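Local structure of hypothetical protein PA3352 (Pseudomonas aeruginosa, 2FUP) at residues A[20-23]-A[24-28]. The protein is of unknown function but probably acts as a FlgN-type chaperone in assembly of the flagellum. Residues are numbered along the deposited sequence; the frame is centred on the assembly and turned at random. Where two conformers were deposited one is given.
Sequences NQLL and QLVDE
Gln-24 folds back along the helix over the carbonyl of Asn-20 and reaches the Asn-20 side chain through a water. Gln-24 CG, set anti to the carbonyl carbon (chi1 -71°), lies 3.3 Å from Asn-20 O, and the extended chain beyond CG carries the terminal amide back toward the preceding turn. There Gln-24 NE2 donates to water 1 over 2.9 Å, and the water in turn donates to Asn-20 OD1, also at 2.9 Å. A weak bond from the same water to Asn-20 O closes the arrangement, joining two amide side chains one turn apart at a carbonyl that already accepts from Gln-24 N. The bond from Gln-24 N to Asn-20 O is 3.0 Å long and nearly straight at the hydrogen, 165°.

Successive i to i+4 bonds, from Leu-25 N to Gln-21 O, Val-26 N to Leu-22 O and Asp-27 N to Leu-23 O, mark regular alpha-helix within helix 7-34, part of an elongated all-helical bundle. The shortest of them, 2.8 Å from Val-26 N to Leu-22 O, is accompanied by the valine's CG2, which sits beside its own backbone N and comes within 3.3 Å of Leu-22 O. The side chains of this pair meet more loosely, Leu-22 CD1 lying 4.4 Å from Val-26 CG2. On the neighbouring flank, Leu-25 holds CG alongside Gln-21 O at 3.4 Å.

Asn-20, Leu-23 and Val-26 touch helix 88-114 at Leu-101, at Arg-104 and Cys-105, and at Ala-108 respectively, while Val-26 O accepts a hydrogen bond from Asn-112 ND2. Leu-25 packs on Ala-47 and Leu-51 of helix 39-68, with Gln-21 also touching Leu-51.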
ATOM      1  N   ASN A  20       0.832  -3.590   5.781  1.00 17.35           N
ATOM      2  CA  ASN A  20       1.179  -4.701   6.679  1.00 18.65           C
ATOM      3  C   ASN A  20      -0.040  -5.614   6.930  1.00 18.52           C
ATOM      4  O   ASN A  20       0.105  -6.837   6.894  1.00 20.23           O
ATOM      5  CB  ASN A  20       1.686  -4.157   7.999  1.00 20.77           C
ATOM      6  CG  ASN A  20       3.163  -3.888   7.986  1.00 27.40           C
ATOM      7  OD1 ASN A  20       3.957  -4.753   7.620  1.00 31.22           O
ATOM      8  ND2 ASN A  20       3.554  -2.693   8.456  1.00 29.23           N
ATOM      9  N   GLN A  21      -1.200  -5.016   7.180  1.00 18.70           N
ATOM     10  CA  GLN A  21      -2.365  -5.828   7.436  1.00 17.78           C
ATOM     11  C   GLN A  21      -2.706  -6.642   6.181  1.00 17.82           C
ATOM     12  O   GLN A  21      -3.097  -7.813   6.269  1.00 18.68           O
ATOM     13  CB  GLN A  21      -3.516  -5.012   7.987  0.50 19.40           C
ATOM     14  CG  GLN A  21      -3.209  -4.616   9.433  0.50 16.59           C
ATOM     15  CD  GLN A  21      -4.446  -4.243  10.199  0.50 32.54           C
ATOM     16  OE1 GLN A  21      -5.348  -3.644   9.644  0.50 24.58           O
ATOM     17  NE2 GLN A  21      -4.510  -4.619  11.485  0.50 39.37           N
ATOM     18  N   LEU A  22      -2.616  -6.016   5.009  1.00 16.11           N
ATOM     19  CA  LEU A  22      -2.908  -6.728   3.743  1.00 16.76           C
ATOM     20  C   LEU A  22      -1.968  -7.931   3.562  1.00 15.88           C
ATOM     21  O   LEU A  22      -2.389  -9.036   3.273  1.00 17.64           O
ATOM     22  CB  LEU A  22      -2.823  -5.742   2.558  1.00 18.08           C
ATOM     23  CG  LEU A  22      -3.195  -6.339   1.219  1.00 18.43           C
ATOM     24  CD1 LEU A  22      -4.581  -6.892   1.187  1.00 17.78           C
ATOM     25  CD2 LEU A  22      -3.020  -5.291   0.106  1.00 19.41           C
ATOM     26  N   LEU A  23      -0.673  -7.690   3.800  1.00 16.70           N
ATOM     27  CA  LEU A  23       0.307  -8.763   3.640  1.00 15.93           C
ATOM     28  C   LEU A  23      -0.051  -9.934   4.569  1.00 16.59           C
ATOM     29  O   LEU A  23       0.062 -11.095   4.194  1.00 16.96           O
ATOM     30  CB  LEU A  23       1.696  -8.193   3.911  1.00 20.63           C
ATOM     31  CG  LEU A  23       2.849  -9.120   3.689  1.00 20.87           C
ATOM     32  CD1 LEU A  23       2.904  -9.655   2.265  1.00 20.99           C
ATOM     33  CD2 LEU A  23       4.171  -8.415   4.114  1.00 22.42           C
ATOM     34  N   GLN A  24      -0.395  -9.626   5.820  1.00 16.38           N
ATOM     35  CA  GLN A  24      -0.779 -10.660   6.763  1.00 15.36           C
ATOM     36  C   GLN A  24      -2.036 -11.460   6.304  1.00 15.24           C
ATOM     37  O   GLN A  24      -2.107 -12.681   6.394  1.00 16.29           O
ATOM     38  CB  GLN A  24      -1.031 -10.033   8.104  1.00 17.75           C
ATOM     39  CG  GLN A  24       0.279  -9.573   8.754  1.00 21.31           C
ATOM     40  CD  GLN A  24       0.125  -8.643   9.927  1.00 33.13           C
ATOM     41  OE1 GLN A  24      -0.815  -8.763  10.689  1.00 38.70           O
ATOM     42  NE2 GLN A  24       1.112  -7.743  10.122  1.00 32.04           N
ATOM     43  N   LEU A  25      -3.037 -10.718   5.784  1.00 15.78           N
ATOM     44  CA  LEU A  25      -4.210 -11.399   5.241  1.00 16.72           C
ATOM     45  C   LEU A  25      -3.892 -12.270   4.021  1.00 15.00           C
ATOM     46  O   LEU A  25      -4.481 -13.334   3.827  1.00 16.56           O
ATOM     47  CB  LEU A  25      -5.336 -10.411   4.915  1.00 15.31           C
ATOM     48  CG  LEU A  25      -5.995  -9.657   6.068  1.00 18.48           C
ATOM     49  CD1 LEU A  25      -6.919  -8.585   5.542  1.00 18.38           C
ATOM     50  CD2 LEU A  25      -6.700 -10.639   6.994  1.00 17.74           C
ATOM     51  N   VAL A  26      -2.984 -11.784   3.170  1.00 15.80           N
ATOM     52  CA  VAL A  26      -2.562 -12.625   2.038  1.00 15.09           C
ATOM     53  C   VAL A  26      -1.810 -13.898   2.482  1.00 15.37           C
ATOM     54  O   VAL A  26      -1.994 -15.007   1.943  1.00 15.62           O
ATOM     55  CB  VAL A  26      -1.700 -11.821   1.026  1.00 16.26           C
ATOM     56  CG1 VAL A  26      -1.190 -12.745  -0.094  1.00 19.01           C
ATOM     57  CG2 VAL A  26      -2.513 -10.747   0.454  1.00 17.52           C
ATOM     58  N   ASP A  27      -1.009 -13.783   3.524  1.00 16.26           N
ATOM     59  CA  ASP A  27      -0.336 -14.946   4.082  1.00 16.25           C
ATOM     60  C   ASP A  27      -1.373 -15.878   4.745  1.00 16.81           C
ATOM     61  O   ASP A  27      -1.285 -17.129   4.680  1.00 15.86           O
ATOM     62  CB  ASP A  27       0.633 -14.513   5.170  1.00 17.75           C
ATOM     63  CG  ASP A  27       1.373 -15.693   5.793  1.00 23.76           C
ATOM     64  OD1 ASP A  27       2.052 -16.377   5.009  1.00 27.35           O
ATOM     65  OD2 ASP A  27       1.313 -15.887   7.048  1.00 26.38           O
ATOM     66  N   GLU A  28      -2.377 -15.290   5.416  1.00 16.03           N
ATOM     67  CA  GLU A  28      -3.406 -16.079   6.062  1.00 15.13           C
ATOM     68  C   GLU A  28      -4.161 -16.888   4.957  1.00 14.63           C
ATOM     69  O   GLU A  28      -4.546 -18.051   5.122  1.00 13.79           O
ATOM     70  CB  GLU A  28      -4.329 -15.165   6.867  1.00 14.87           C
ATOM     71  CG  GLU A  28      -5.368 -15.914   7.622  1.00 14.21           C
ATOM     72  CD  GLU A  28      -6.067 -15.086   8.707  1.00 14.88           C
ATOM     73  OE1 GLU A  28      -5.571 -13.954   8.945  1.00 17.41           O
ATOM     74  OE2 GLU A  28      -7.120 -15.518   9.256  1.00 14.78           O
TER
HETATM   75  O   HOH W   1       3.113  -7.499   8.081  1.00 27.63           O